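Local structure of 2-oxoglutarate-dependent dioxygenase tropC (Talaromyces stipitatus, 6XJJ) at residues 98-109 with 119-127; 142-150 with 159-167. The protein acts as a non-haem iron, 2-oxoglutarate-dependent dioxygenase in the biosynthesis of fungal tropolones. One frame throughout, in Å; residues are numbered along the deposited sequence.

Contact 1 of 2, residues 98-109 with 119-127; sequences FFDLPLEEKMKI and FRGYEPSLI
Tyr122 holds its CG trans to the backbone N (chi1 173°), which carries the phenol ring from strand 121-123 over to helix 103-107, and Lys106, its chain extended beyond CG, lies across the ring's face. CB of Lys106 sits almost directly above the centre of the Tyr122 ring, 3.6 Å from the centroid and 10° off the normal, a CH-pi contact. Lys106 CD is 3.5 Å from Tyr122 CE1. Pro124 N covers the opposite face, offset toward the rim. In the ring plane the bent chain of Met107 brings SD to 3.7 Å from Tyr122 CE2, a Met-aromatic contact at the edge, and the same sulfur reaches Pro124 CG at 4.1 Å. Strand 121-123 is an outermost strand of the large mixed sheet, where the N-terminal region extends the jelly-roll (double-stranded beta-helix) core of this dioxygenase family, so the tyrosine ties a flanking helix to the sheet margin. Phe98 CE2 approaches Tyr122 CD1 at 3.9 Å, and Phe99 CE1 meets Tyr122 CE1 edge to edge at 4.2 Å. Beyond the ring, Glu140 OE2 of the neighbouring strand hydrogen-bonds Tyr122 OH and forms a salt bridge with Lys106 NZ, although that ammonium is less certainly placed. Nearer the backbone of the strand, Tyr122 N donates to Ile109 O over 2.8 Å at 161°, and side-chain-less Gly121 presents its CA to the same carbonyl.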
ATOM      1  N   PHE A  98       4.811 -15.929   9.282  1.00 75.77           N
ATOM      2  CA  PHE A  98       3.550 -16.393   8.715  1.00 82.94           C
ATOM      3  C   PHE A  98       3.782 -17.248   7.474  1.00 79.32           C
ATOM      4  O   PHE A  98       3.271 -18.368   7.375  1.00 82.21           O
ATOM      5  CB  PHE A  98       2.638 -15.220   8.377  1.00 73.05           C
ATOM      6  CG  PHE A  98       1.371 -15.642   7.714  1.00 76.94           C
ATOM      7  CD1 PHE A  98       0.315 -16.125   8.466  1.00 88.14           C
ATOM      8  CD2 PHE A  98       1.246 -15.598   6.340  1.00 75.84           C
ATOM      9  CE1 PHE A  98      -0.853 -16.535   7.860  1.00 89.09           C
ATOM     10  CE2 PHE A  98       0.082 -16.006   5.729  1.00 80.65           C
ATOM     11  CZ  PHE A  98      -0.971 -16.478   6.491  1.00 78.37           C
ATOM     12  N   PHE A  99       4.537 -16.735   6.508  1.00 76.19           N
ATOM     13  CA  PHE A  99       4.707 -17.481   5.274  1.00 80.65           C
ATOM     14  C   PHE A  99       5.594 -18.706   5.451  1.00 80.60           C
ATOM     15  O   PHE A  99       5.516 -19.627   4.632  1.00 79.81           O
ATOM     16  CB  PHE A  99       5.236 -16.555   4.182  1.00 75.13           C
ATOM     17  CG  PHE A  99       4.231 -15.530   3.741  1.00 73.39           C
ATOM     18  CD1 PHE A  99       3.156 -15.908   2.950  1.00 82.83           C
ATOM     19  CD2 PHE A  99       4.357 -14.197   4.092  1.00 71.92           C
ATOM     20  CE1 PHE A  99       2.214 -14.979   2.534  1.00 80.79           C
ATOM     21  CE2 PHE A  99       3.419 -13.256   3.674  1.00 70.27           C
ATOM     22  CZ  PHE A  99       2.348 -13.651   2.896  1.00 76.59           C
ATOM     23  N   ASP A 100       6.396 -18.769   6.517  1.00 83.68           N
ATOM     24  CA  ASP A 100       7.127 -19.997   6.810  1.00 81.26           C
ATOM     25  C   ASP A 100       6.212 -21.137   7.243  1.00 79.55           C
ATOM     26  O   ASP A 100       6.671 -22.283   7.313  1.00 79.45           O
ATOM     27  CB  ASP A 100       8.179 -19.744   7.890  1.00 85.91           C
ATOM     28  CG  ASP A 100       9.379 -18.977   7.364  1.00 85.06           C
ATOM     29  OD1 ASP A 100       9.529 -18.881   6.124  1.00 85.35           O
ATOM     30  OD2 ASP A 100      10.177 -18.480   8.188  1.00 83.24           O
ATOM     31  N   LEU A 101       4.937 -20.856   7.518  1.00 83.07           N
ATOM     32  CA  LEU A 101       4.009 -21.890   7.946  1.00 87.23           C
ATOM     33  C   LEU A 101       3.784 -22.914   6.835  1.00 92.47           C
ATOM     34  O   LEU A 101       3.966 -22.614   5.651  1.00 82.29           O
ATOM     35  CB  LEU A 101       2.673 -21.267   8.348  1.00 85.48           C
ATOM     36  CG  LEU A 101       2.652 -20.402   9.614  1.00 79.28           C
ATOM     37  CD1 LEU A 101       1.337 -19.636   9.744  1.00 78.51           C
ATOM     38  CD2 LEU A 101       2.863 -21.268  10.839  1.00 77.25           C
ATOM     39  N   PRO A 102       3.387 -24.137   7.194  1.00 96.05           N
ATOM     40  CA  PRO A 102       3.025 -25.119   6.164  1.00 94.82           C
ATOM     41  C   PRO A 102       1.893 -24.600   5.295  1.00 93.47           C
ATOM     42  O   PRO A 102       1.030 -23.846   5.747  1.00 87.78           O
ATOM     43  CB  PRO A 102       2.584 -26.342   6.974  1.00 99.95           C
ATOM     44  CG  PRO A 102       3.252 -26.191   8.281  1.00 91.39           C
ATOM     45  CD  PRO A 102       3.325 -24.721   8.546  1.00 85.85           C
ATOM     46  N   LEU A 103       1.887 -25.025   4.033  1.00 98.94           N
ATOM     47  CA  LEU A 103       0.862 -24.524   3.126  1.00 91.51           C
ATOM     48  C   LEU A 103      -0.522 -25.013   3.538  1.00 97.73           C
ATOM     49  O   LEU A 103      -1.502 -24.268   3.432  1.00101.04           O
ATOM     50  CB  LEU A 103       1.188 -24.917   1.687  1.00100.95           C
ATOM     51  CG  LEU A 103       0.267 -24.299   0.631  1.00 98.62           C
ATOM     52  CD1 LEU A 103       1.043 -23.940  -0.622  1.00106.54           C
ATOM     53  CD2 LEU A 103      -0.855 -25.256   0.283  1.00 97.36           C
ATOM     54  N   GLU A 104      -0.627 -26.253   4.028  1.00101.11           N
ATOM     55  CA  GLU A 104      -1.904 -26.699   4.573  1.00 96.33           C
ATOM     56  C   GLU A 104      -2.309 -25.848   5.766  1.00 96.36           C
ATOM     57  O   GLU A 104      -3.502 -25.671   6.034  1.00 96.64           O
ATOM     58  CB  GLU A 104      -1.832 -28.168   4.991  1.00103.49           C
ATOM     59  CG  GLU A 104      -0.939 -28.429   6.186  1.00110.93           C
ATOM     60  CD  GLU A 104      -0.898 -29.896   6.542  1.00128.18           C
ATOM     61  OE1 GLU A 104      -1.782 -30.641   6.068  1.00128.95           O
ATOM     62  OE2 GLU A 104       0.003 -30.307   7.302  1.00132.29           O
ATOM     63  N   GLU A 105      -1.321 -25.326   6.499  1.00102.18           N
ATOM     64  CA  GLU A 105      -1.589 -24.507   7.677  1.00 95.30           C
ATOM     65  C   GLU A 105      -2.149 -23.142   7.291  1.00 88.50           C
ATOM     66  O   GLU A 105      -3.090 -22.652   7.923  1.00 85.79           O
ATOM     67  CB  GLU A 105      -0.301 -24.356   8.487  1.00104.45           C
ATOM     68  CG  GLU A 105      -0.426 -23.630   9.819  1.00111.04           C
ATOM     69  CD  GLU A 105      -1.173 -24.443  10.856  1.00116.87           C
ATOM     70  OE1 GLU A 105      -1.426 -25.643  10.594  1.00106.00           O
ATOM     71  OE2 GLU A 105      -1.485 -23.897  11.936  1.00113.33           O
ATOM     72  N   LYS A 106      -1.585 -22.515   6.256  1.00 90.27           N
ATOM     73  CA  LYS A 106      -2.089 -21.222   5.805  1.00 86.42           C
ATOM     74  C   LYS A 106      -3.475 -21.359   5.189  1.00 90.25           C
ATOM     75  O   LYS A 106      -4.349 -20.514   5.412  1.00 88.55           O
ATOM     76  CB  LYS A 106      -1.145 -20.617   4.768  1.00 83.11           C
ATOM     77  CG  LYS A 106       0.309 -20.570   5.151  1.00 90.00           C
ATOM     78  CD  LYS A 106       1.132 -20.080   3.976  1.00 88.75           C
ATOM     79  CE  LYS A 106       2.547 -20.608   4.007  1.00 90.12           C
ATOM     80  NZ  LYS A 106       3.294 -20.216   2.778  1.00 93.73           N
ATOM     81  N   MET A 107      -3.681 -22.398   4.379  1.00 89.29           N
ATOM     82  CA  MET A 107      -4.956 -22.582   3.696  1.00 91.41           C
ATOM     83  C   MET A 107      -6.120 -22.741   4.668  1.00 90.96           C
ATOM     84  O   MET A 107      -7.272 -22.568   4.260  1.00 83.71           O
ATOM     85  CB  MET A 107      -4.870 -23.795   2.765  1.00 87.04           C
ATOM     86  CG  MET A 107      -3.963 -23.598   1.545  1.00 89.58           C
ATOM     87  SD  MET A 107      -4.601 -22.413   0.334  1.00 85.79           S
ATOM     88  CE  MET A 107      -6.009 -23.304  -0.314  1.00 90.76           C
ATOM     89  N   LYS A 108      -5.852 -23.059   5.940  1.00 88.17           N
ATOM     90  CA  LYS A 108      -6.922 -23.105   6.933  1.00 91.99           C
ATOM     91  C   LYS A 108      -7.586 -21.750   7.144  1.00 89.00           C
ATOM     92  O   LYS A 108      -8.701 -21.701   7.675  1.00 91.49           O
ATOM     93  CB  LYS A 108      -6.391 -23.645   8.263  1.00 78.42           C
ATOM     94  CG  LYS A 108      -6.271 -25.162   8.323  1.00 95.37           C
ATOM     95  CD  LYS A 108      -5.585 -25.634   9.601  1.00106.69           C
ATOM     96  CE  LYS A 108      -5.644 -27.151   9.724  1.00108.75           C
ATOM     97  NZ  LYS A 108      -4.865 -27.680  10.880  1.00112.85           N
ATOM     98  N   ILE A 109      -6.938 -20.657   6.742  1.00 87.93           N
ATOM     99  CA  ILE A 109      -7.560 -19.335   6.771  1.00 88.92           C
ATOM    100  C   ILE A 109      -7.527 -18.742   5.369  1.00 91.19           C
ATOM    101  O   ILE A 109      -7.387 -17.524   5.202  1.00 88.91           O
ATOM    102  CB  ILE A 109      -6.873 -18.395   7.781  1.00 88.70           C
ATOM    103  CG1 ILE A 109      -5.385 -18.239   7.447  1.00 86.21           C
ATOM    104  CG2 ILE A 109      -7.076 -18.908   9.195  1.00 75.55           C
ATOM    105  CD1 ILE A 109      -4.683 -17.154   8.245  1.00 81.04           C
ATOM    106  N   PHE A 119     -12.919 -10.057   2.210  1.00 85.33           N
ATOM    107  CA  PHE A 119     -11.884 -10.736   1.445  1.00 84.64           C
ATOM    108  C   PHE A 119     -10.639 -10.669   2.326  1.00 75.77           C
ATOM    109  O   PHE A 119      -9.779  -9.798   2.175  1.00 73.53           O
ATOM    110  CB  PHE A 119     -11.715 -10.063   0.043  1.00 79.23           C
ATOM    111  CG  PHE A 119     -10.815 -10.808  -0.895  1.00 70.90           C
ATOM    112  CD1 PHE A 119     -11.295 -11.889  -1.612  1.00 86.99           C
ATOM    113  CD2 PHE A 119      -9.500 -10.413  -1.088  1.00 85.20           C
ATOM    114  CE1 PHE A 119     -10.482 -12.575  -2.494  1.00 76.99           C
ATOM    115  CE2 PHE A 119      -8.680 -11.099  -1.966  1.00 96.52           C
ATOM    116  CZ  PHE A 119      -9.174 -12.182  -2.671  1.00 86.53           C
ATOM    117  N   ARG A 120     -10.584 -11.588   3.294  1.00 80.57           N
ATOM    118  CA  ARG A 120      -9.585 -11.592   4.353  1.00 83.21           C
ATOM    119  C   ARG A 120      -8.991 -12.987   4.473  1.00 78.73           C
ATOM    120  O   ARG A 120      -9.687 -13.988   4.293  1.00 86.08           O
ATOM    121  CB  ARG A 120     -10.192 -11.210   5.707  1.00 73.53           C
ATOM    122  CG  ARG A 120     -10.923  -9.896   5.723  1.00 74.29           C
ATOM    123  CD  ARG A 120     -10.005  -8.692   5.601  1.00 77.23           C
ATOM    124  NE  ARG A 120     -10.813  -7.479   5.592  1.00 81.28           N
ATOM    125  CZ  ARG A 120     -11.278  -6.879   6.681  1.00 73.74           C
ATOM    126  NH1 ARG A 120     -11.002  -7.364   7.883  1.00 84.25           N
ATOM    127  NH2 ARG A 120     -12.020  -5.790   6.566  1.00 72.66           N
ATOM    128  N   GLY A 121      -7.706 -13.046   4.808  1.00 81.01           N
ATOM    129  CA  GLY A 121      -7.037 -14.316   5.016  1.00 75.43           C
ATOM    130  C   GLY A 121      -5.910 -14.576   4.035  1.00 79.29           C
ATOM    131  O   GLY A 121      -5.281 -13.634   3.540  1.00 76.47           O
ATOM    132  N   TYR A 122      -5.656 -15.848   3.733  1.00 81.62           N
ATOM    133  CA  TYR A 122      -4.514 -16.251   2.926  1.00 81.07           C
ATOM    134  C   TYR A 122      -4.919 -16.496   1.479  1.00 81.20           C
ATOM    135  O   TYR A 122      -5.965 -17.089   1.204  1.00 69.96           O
ATOM    136  CB  TYR A 122      -3.873 -17.513   3.506  1.00 83.67           C
ATOM    137  CG  TYR A 122      -2.789 -18.099   2.637  1.00 76.91           C
ATOM    138  CD1 TYR A 122      -1.554 -17.474   2.513  1.00 79.18           C
ATOM    139  CD2 TYR A 122      -2.993 -19.290   1.957  1.00 94.80           C
ATOM    140  CE1 TYR A 122      -0.568 -18.009   1.722  1.00 86.62           C
ATOM    141  CE2 TYR A 122      -2.007 -19.836   1.164  1.00 84.32           C
ATOM    142  CZ  TYR A 122      -0.797 -19.191   1.055  1.00 78.65           C
ATOM    143  OH  TYR A 122       0.194 -19.721   0.276  1.00 77.11           O
ATOM    144  N   GLU A 123      -4.074 -16.041   0.555  1.00 83.33           N
ATOM    145  CA  GLU A 123      -4.266 -16.288  -0.869  1.00 77.98           C
ATOM    146  C   GLU A 123      -2.966 -16.871  -1.400  1.00 78.30           C
ATOM    147  O   GLU A 123      -1.905 -16.227  -1.270  1.00 71.53           O
ATOM    148  CB  GLU A 123      -4.642 -15.016  -1.634  1.00 75.10           C
ATOM    149  CG  GLU A 123      -5.003 -15.274  -3.093  1.00 86.21           C
ATOM    150  CD  GLU A 123      -5.503 -14.033  -3.801  1.00 87.35           C
ATOM    151  OE1 GLU A 123      -5.524 -12.954  -3.172  1.00 90.03           O
ATOM    152  OE2 GLU A 123      -5.893 -14.134  -4.982  1.00 95.98           O
ATOM    153  N   PRO A 124      -2.980 -18.056  -1.998  1.00 90.82           N
ATOM    154  CA  PRO A 124      -1.733 -18.674  -2.450  1.00 90.67           C
ATOM    155  C   PRO A 124      -1.277 -18.091  -3.783  1.00 79.07           C
ATOM    156  O   PRO A 124      -1.940 -17.254  -4.394  1.00 74.80           O
ATOM    157  CB  PRO A 124      -2.103 -20.152  -2.572  1.00 82.59           C
ATOM    158  CG  PRO A 124      -3.543 -20.153  -2.871  1.00 76.72           C
ATOM    159  CD  PRO A 124      -4.144 -18.924  -2.265  1.00 81.17           C
ATOM    160  N   SER A 125      -0.117 -18.558  -4.226  1.00 72.76           N
ATOM    161  CA  SER A 125       0.486 -18.040  -5.439  1.00 87.02           C
ATOM    162  C   SER A 125      -0.101 -18.723  -6.676  1.00 85.56           C
ATOM    163  O   SER A 125      -0.810 -19.732  -6.599  1.00 85.74           O
ATOM    164  CB  SER A 125       2.002 -18.226  -5.395  1.00 81.72           C
ATOM    165  OG  SER A 125       2.344 -19.602  -5.351  1.00 90.12           O
ATOM    166  N   LEU A 126       0.185 -18.126  -7.831  1.00 81.82           N
ATOM    167  CA  LEU A 126      -0.051 -18.751  -9.128  1.00 84.45           C
ATOM    168  C   LEU A 126      -1.542 -18.867  -9.433  1.00 83.32           C
ATOM    169  O   LEU A 126      -1.990 -19.854 -10.016  1.00 87.29           O
ATOM    170  CB  LEU A 126       0.603 -20.128  -9.207  1.00 78.34           C
ATOM    171  CG  LEU A 126       2.092 -20.185  -8.882  1.00 77.03           C
ATOM    172  CD1 LEU A 126       2.557 -21.628  -8.951  1.00 77.77           C
ATOM    173  CD2 LEU A 126       2.916 -19.281  -9.792  1.00 73.62           C
ATOM    174  N   ILE A 127      -2.317 -17.864  -9.026  1.00 89.17           N
ATOM    175  CA  ILE A 127      -3.735 -17.816  -9.373  1.00 79.29           C
ATOM    176  C   ILE A 127      -4.182 -16.453  -9.869  1.00 81.77           C
ATOM    177  O   ILE A 127      -5.238 -16.356 -10.521  1.00 78.92           O
ATOM    178  CB  ILE A 127      -4.603 -18.262  -8.173  1.00 76.37           C
ATOM    179  CG1 ILE A 127      -4.441 -17.301  -6.994  1.00 95.04           C
ATOM    180  CG2 ILE A 127      -4.212 -19.666  -7.733  1.00 72.83           C
ATOM    181  CD1 ILE A 127      -5.385 -17.596  -5.836  1.00 81.03           C
TER

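Contact 2 of 2, residues 142-150 with 159-167; sequences FITGAEIPA and STGPNLWPE
Asn163 turns its amide onto the backbone of Gly145 and bonds both of that residue's polar groups. Gly145 N donates to Asn163 OD1 over 2.8 Å, in the carbonyl plane and on a lone pair. Asn163 ND2 returns a bond of 3.0 Å to Gly145 O, leaving in its own amide plane but arriving from above the plane of the carbonyl. ND2 also donates to Glu147 OE1, a bond modelled so short that its length is doubtful. With chi1 at -166° and a bend at chi2, the Glu147 carboxylate folds back to this amide, its plane 49° from that of the amide. These bonds hold the tight side of the contact, where Phe142, Thr144 and Gly145 are buried; Thr144 CB packs beside OD1, and Leu164 O lies in plane at the edge of the Phe142 ring. Trp165 flanks this side, its CH2 4.1 Å from Thr144 CG2. The other end is looser: Ile148 N to Gly161 O is a weak, bent bond, and Ala150, beside Pro162, is exposed at the surface. A side-chain amide thus stands in for strand pairing just past strand 139-144, closing the loop that leads from the mixed sheet of the jelly-roll dioxygenase to helix 171-204.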
ATOM      1  N   PHE A 142      -1.209 -12.377   2.434  1.00 80.31           N
ATOM      2  CA  PHE A 142      -2.111 -12.441   3.582  1.00 79.78           C
ATOM      3  C   PHE A 142      -2.780 -11.082   3.726  1.00 70.29           C
ATOM      4  O   PHE A 142      -2.100 -10.051   3.693  1.00 73.56           O
ATOM      5  CB  PHE A 142      -1.350 -12.811   4.866  1.00 65.10           C
ATOM      6  CG  PHE A 142      -2.171 -12.708   6.136  1.00 71.43           C
ATOM      7  CD1 PHE A 142      -3.128 -13.664   6.450  1.00 73.78           C
ATOM      8  CD2 PHE A 142      -1.940 -11.681   7.047  1.00 86.83           C
ATOM      9  CE1 PHE A 142      -3.866 -13.572   7.628  1.00 78.42           C
ATOM     10  CE2 PHE A 142      -2.672 -11.592   8.228  1.00 72.05           C
ATOM     11  CZ  PHE A 142      -3.635 -12.538   8.514  1.00 65.00           C
ATOM     12  N   ILE A 143      -4.102 -11.080   3.900  1.00 69.64           N
ATOM     13  CA  ILE A 143      -4.921  -9.882   3.740  1.00 83.33           C
ATOM     14  C   ILE A 143      -5.613  -9.563   5.060  1.00 81.04           C
ATOM     15  O   ILE A 143      -6.264 -10.434   5.651  1.00 82.79           O
ATOM     16  CB  ILE A 143      -5.962 -10.069   2.623  1.00 77.49           C
ATOM     17  CG1 ILE A 143      -5.251 -10.392   1.307  1.00 76.59           C
ATOM     18  CG2 ILE A 143      -6.798  -8.807   2.457  1.00 69.13           C
ATOM     19  CD1 ILE A 143      -6.162 -10.907   0.208  1.00 82.47           C
ATOM     20  N   THR A 144      -5.482  -8.318   5.511  1.00 70.39           N
ATOM     21  CA  THR A 144      -6.215  -7.815   6.663  1.00 73.82           C
ATOM     22  C   THR A 144      -6.990  -6.561   6.279  1.00 80.10           C
ATOM     23  O   THR A 144      -6.780  -5.965   5.220  1.00 79.99           O
ATOM     24  CB  THR A 144      -5.280  -7.497   7.840  1.00 70.31           C
ATOM     25  OG1 THR A 144      -4.287  -6.554   7.423  1.00 70.52           O
ATOM     26  CG2 THR A 144      -4.611  -8.752   8.352  1.00 65.02           C
ATOM     27  N   GLY A 145      -7.905  -6.178   7.163  1.00 80.51           N
ATOM     28  CA  GLY A 145      -8.584  -4.902   7.085  1.00 67.67           C
ATOM     29  C   GLY A 145      -8.889  -4.413   8.484  1.00 76.98           C
ATOM     30  O   GLY A 145      -8.345  -4.958   9.450  1.00 69.16           O
ATOM     31  N   ALA A 146      -9.728  -3.388   8.623  1.00 73.52           N
ATOM     32  CA  ALA A 146     -10.110  -2.936   9.955  1.00 67.45           C
ATOM     33  C   ALA A 146     -10.928  -4.022  10.639  1.00 80.79           C
ATOM     34  O   ALA A 146     -11.751  -4.690  10.007  1.00 67.95           O
ATOM     35  CB  ALA A 146     -10.907  -1.631   9.884  1.00 59.29           C
ATOM     36  N   GLU A 147     -10.697  -4.207  11.938  1.00 81.40           N
ATOM     37  CA  GLU A 147     -11.354  -5.285  12.663  1.00 78.31           C
ATOM     38  C   GLU A 147     -12.802  -4.898  12.933  1.00 80.28           C
ATOM     39  O   GLU A 147     -13.074  -3.825  13.479  1.00 88.39           O
ATOM     40  CB  GLU A 147     -10.650  -5.576  13.987  1.00 62.27           C
ATOM     41  CG  GLU A 147     -11.084  -6.895  14.604  1.00 72.19           C
ATOM     42  CD  GLU A 147     -10.443  -8.078  13.907  1.00 78.75           C
ATOM     43  OE1 GLU A 147      -9.369  -7.887  13.298  1.00 80.53           O
ATOM     44  OE2 GLU A 147     -11.017  -9.188  13.934  1.00 88.04           O
ATOM     45  N   ILE A 148     -13.727  -5.779  12.570  1.00 83.78           N
ATOM     46  CA  ILE A 148     -15.159  -5.548  12.750  1.00 78.11           C
ATOM     47  C   ILE A 148     -15.769  -6.839  13.278  1.00 94.18           C
ATOM     48  O   ILE A 148     -15.575  -7.900  12.664  1.00 85.92           O
ATOM     49  CB  ILE A 148     -15.833  -5.115  11.437  1.00 87.86           C
ATOM     50  CG1 ILE A 148     -15.299  -3.757  10.972  1.00 88.45           C
ATOM     51  CG2 ILE A 148     -17.355  -5.088  11.582  1.00 89.05           C
ATOM     52  CD1 ILE A 148     -15.615  -2.600  11.907  1.00 86.84           C
ATOM     53  N   PRO A 149     -16.505  -6.814  14.391  1.00 91.36           N
ATOM     54  CA  PRO A 149     -17.067  -8.063  14.909  1.00 85.35           C
ATOM     55  C   PRO A 149     -17.989  -8.723  13.895  1.00 93.25           C
ATOM     56  O   PRO A 149     -18.612  -8.060  13.061  1.00 81.00           O
ATOM     57  CB  PRO A 149     -17.840  -7.619  16.153  1.00 85.67           C
ATOM     58  CG  PRO A 149     -17.210  -6.352  16.553  1.00 90.20           C
ATOM     59  CD  PRO A 149     -16.819  -5.680  15.280  1.00 85.23           C
ATOM     60  N   ALA A 150     -18.074 -10.051  13.984  1.00 93.83           N
ATOM     61  CA  ALA A 150     -18.904 -10.811  13.056  1.00 86.37           C
ATOM     62  C   ALA A 150     -20.338 -10.297  13.024  1.00 90.66           C
ATOM     63  O   ALA A 150     -20.971 -10.275  11.963  1.00 98.44           O
ATOM     64  CB  ALA A 150     -18.884 -12.293  13.430  1.00 81.66           C
ATOM     65  N   SER A 159     -15.042  -6.328   1.617  1.00 88.48           N
ATOM     66  CA  SER A 159     -13.795  -6.029   2.331  1.00 91.30           C
ATOM     67  C   SER A 159     -14.039  -5.254   3.625  1.00 97.58           C
ATOM     68  O   SER A 159     -13.239  -4.399   4.019  1.00 81.12           O
ATOM     69  CB  SER A 159     -12.810  -5.283   1.428  1.00 87.57           C
ATOM     70  OG  SER A 159     -12.321  -6.136   0.409  1.00 88.31           O
ATOM     71  N   THR A 160     -15.149  -5.565   4.301  1.00 85.72           N
ATOM     72  CA  THR A 160     -15.392  -5.069   5.650  1.00 92.53           C
ATOM     73  C   THR A 160     -15.964  -6.186   6.509  1.00 88.35           C
ATOM     74  O   THR A 160     -16.967  -6.807   6.147  1.00 83.43           O
ATOM     75  CB  THR A 160     -16.332  -3.854   5.650  1.00 85.82           C
ATOM     76  OG1 THR A 160     -17.544  -4.166   4.954  1.00101.95           O
ATOM     77  CG2 THR A 160     -15.652  -2.652   4.997  1.00 86.43           C
ATOM     78  N   GLY A 161     -15.326  -6.427   7.653  1.00 94.96           N
ATOM     79  CA  GLY A 161     -15.670  -7.533   8.511  1.00 85.90           C
ATOM     80  C   GLY A 161     -14.500  -7.900   9.396  1.00 75.24           C
ATOM     81  O   GLY A 161     -13.546  -7.132   9.536  1.00 74.63           O
ATOM     82  N   PRO A 162     -14.546  -9.078  10.012  1.00 80.44           N
ATOM     83  CA  PRO A 162     -13.429  -9.511  10.855  1.00 79.34           C
ATOM     84  C   PRO A 162     -12.277 -10.100  10.056  1.00 84.40           C
ATOM     85  O   PRO A 162     -12.444 -10.601   8.941  1.00 72.88           O
ATOM     86  CB  PRO A 162     -14.064 -10.572  11.759  1.00 62.64           C
ATOM     87  CG  PRO A 162     -15.180 -11.104  10.993  1.00 61.37           C
ATOM     88  CD  PRO A 162     -15.689 -10.000  10.105  1.00 77.12           C
ATOM     89  N   ASN A 163     -11.090 -10.025  10.649  1.00 88.17           N
ATOM     90  CA  ASN A 163      -9.913 -10.646  10.066  1.00 80.46           C
ATOM     91  C   ASN A 163      -9.872 -12.134  10.399  1.00 77.26           C
ATOM     92  O   ASN A 163     -10.499 -12.600  11.352  1.00 95.52           O
ATOM     93  CB  ASN A 163      -8.637  -9.981  10.579  1.00 67.06           C
ATOM     94  CG  ASN A 163      -8.467  -8.574  10.058  1.00 77.25           C
ATOM     95  OD1 ASN A 163      -8.223  -8.363   8.868  1.00 88.12           O
ATOM     96  ND2 ASN A 163      -8.541  -7.604  10.953  1.00 72.34           N
ATOM     97  N   LEU A 164      -9.122 -12.883   9.595  1.00 84.97           N
ATOM     98  CA  LEU A 164      -8.810 -14.270   9.906  1.00 82.81           C
ATOM     99  C   LEU A 164      -7.369 -14.357  10.380  1.00 72.11           C
ATOM    100  O   LEU A 164      -6.469 -13.783   9.759  1.00 81.10           O
ATOM    101  CB  LEU A 164      -9.015 -15.195   8.707  1.00 85.96           C
ATOM    102  CG  LEU A 164     -10.429 -15.341   8.148  1.00 79.28           C
ATOM    103  CD1 LEU A 164     -10.430 -16.428   7.082  1.00 86.34           C
ATOM    104  CD2 LEU A 164     -11.440 -15.636   9.235  1.00 92.45           C
ATOM    105  N   TRP A 165      -7.155 -15.086  11.469  1.00 80.18           N
ATOM    106  CA  TRP A 165      -5.846 -15.130  12.082  1.00 81.86           C
ATOM    107  C   TRP A 165      -5.360 -16.569  12.200  1.00 71.68           C
ATOM    108  O   TRP A 165      -6.152 -17.467  12.503  1.00 69.60           O
ATOM    109  CB  TRP A 165      -5.868 -14.488  13.474  1.00 76.30           C
ATOM    110  CG  TRP A 165      -6.227 -13.016  13.465  1.00 67.44           C
ATOM    111  CD1 TRP A 165      -7.426 -12.467  13.807  1.00 69.04           C
ATOM    112  CD2 TRP A 165      -5.391 -11.923  13.054  1.00 71.77           C
ATOM    113  NE1 TRP A 165      -7.385 -11.103  13.662  1.00 74.69           N
ATOM    114  CE2 TRP A 165      -6.147 -10.742  13.196  1.00 74.53           C
ATOM    115  CE3 TRP A 165      -4.074 -11.829  12.587  1.00 71.41           C
ATOM    116  CZ2 TRP A 165      -5.631  -9.480  12.889  1.00 75.74           C
ATOM    117  CZ3 TRP A 165      -3.562 -10.576  12.282  1.00 69.96           C
ATOM    118  CH2 TRP A 165      -4.340  -9.419  12.436  1.00 78.98           C
ATOM    119  N   PRO A 166      -4.071 -16.819  11.976  1.00 75.88           N
ATOM    120  CA  PRO A 166      -3.577 -18.201  12.003  1.00 65.07           C
ATOM    121  C   PRO A 166      -3.555 -18.761  13.418  1.00 78.54           C
ATOM    122  O   PRO A 166      -2.966 -18.172  14.329  1.00 79.70           O
ATOM    123  CB  PRO A 166      -2.166 -18.083  11.418  1.00 73.73           C
ATOM    124  CG  PRO A 166      -1.746 -16.695  11.740  1.00 76.70           C
ATOM    125  CD  PRO A 166      -2.993 -15.857  11.677  1.00 77.59           C
ATOM    126  N   GLU A 167      -4.197 -19.918  13.594  1.00 74.36           N
ATOM    127  CA  GLU A 167      -4.257 -20.552  14.906  1.00 71.39           C
ATOM    128  C   GLU A 167      -2.873 -20.898  15.440  1.00 80.97           C
ATOM    129  O   GLU A 167      -2.666 -20.923  16.658  1.00 88.90           O
ATOM    130  CB  GLU A 167      -5.099 -21.823  14.840  1.00 80.05           C
ATOM    131  CG  GLU A 167      -4.537 -22.875  13.891  1.00100.08           C
ATOM    132  CD  GLU A 167      -5.384 -24.128  13.849  1.00102.42           C
ATOM    133  OE1 GLU A 167      -6.223 -24.303  14.756  1.00110.82           O
ATOM    134  OE2 GLU A 167      -5.202 -24.946  12.922  1.00112.97           O
TER

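The two contacts come in series along the chain, contact 1 closing before contact 2 opens, and their centres lie 14 Å apart on the same side of the molecule. They meet in the large mixed sheet, where strand 121-123 of contact 1 pairs antiparallel with strand 139-144 of contact 2; Gly121 O and Ile143 N are 2.8 Å apart, a probable hydrogen bond. Arg120 makes a second link, reaching from contact 1 to Ser159 O in the loop of contact 2. Phe98 and Phe142 also bring their rings together between them. Consecutive parts of the N-terminal region are thereby joined to one margin of the mixed sheet, beside the jelly-roll core that holds the iron.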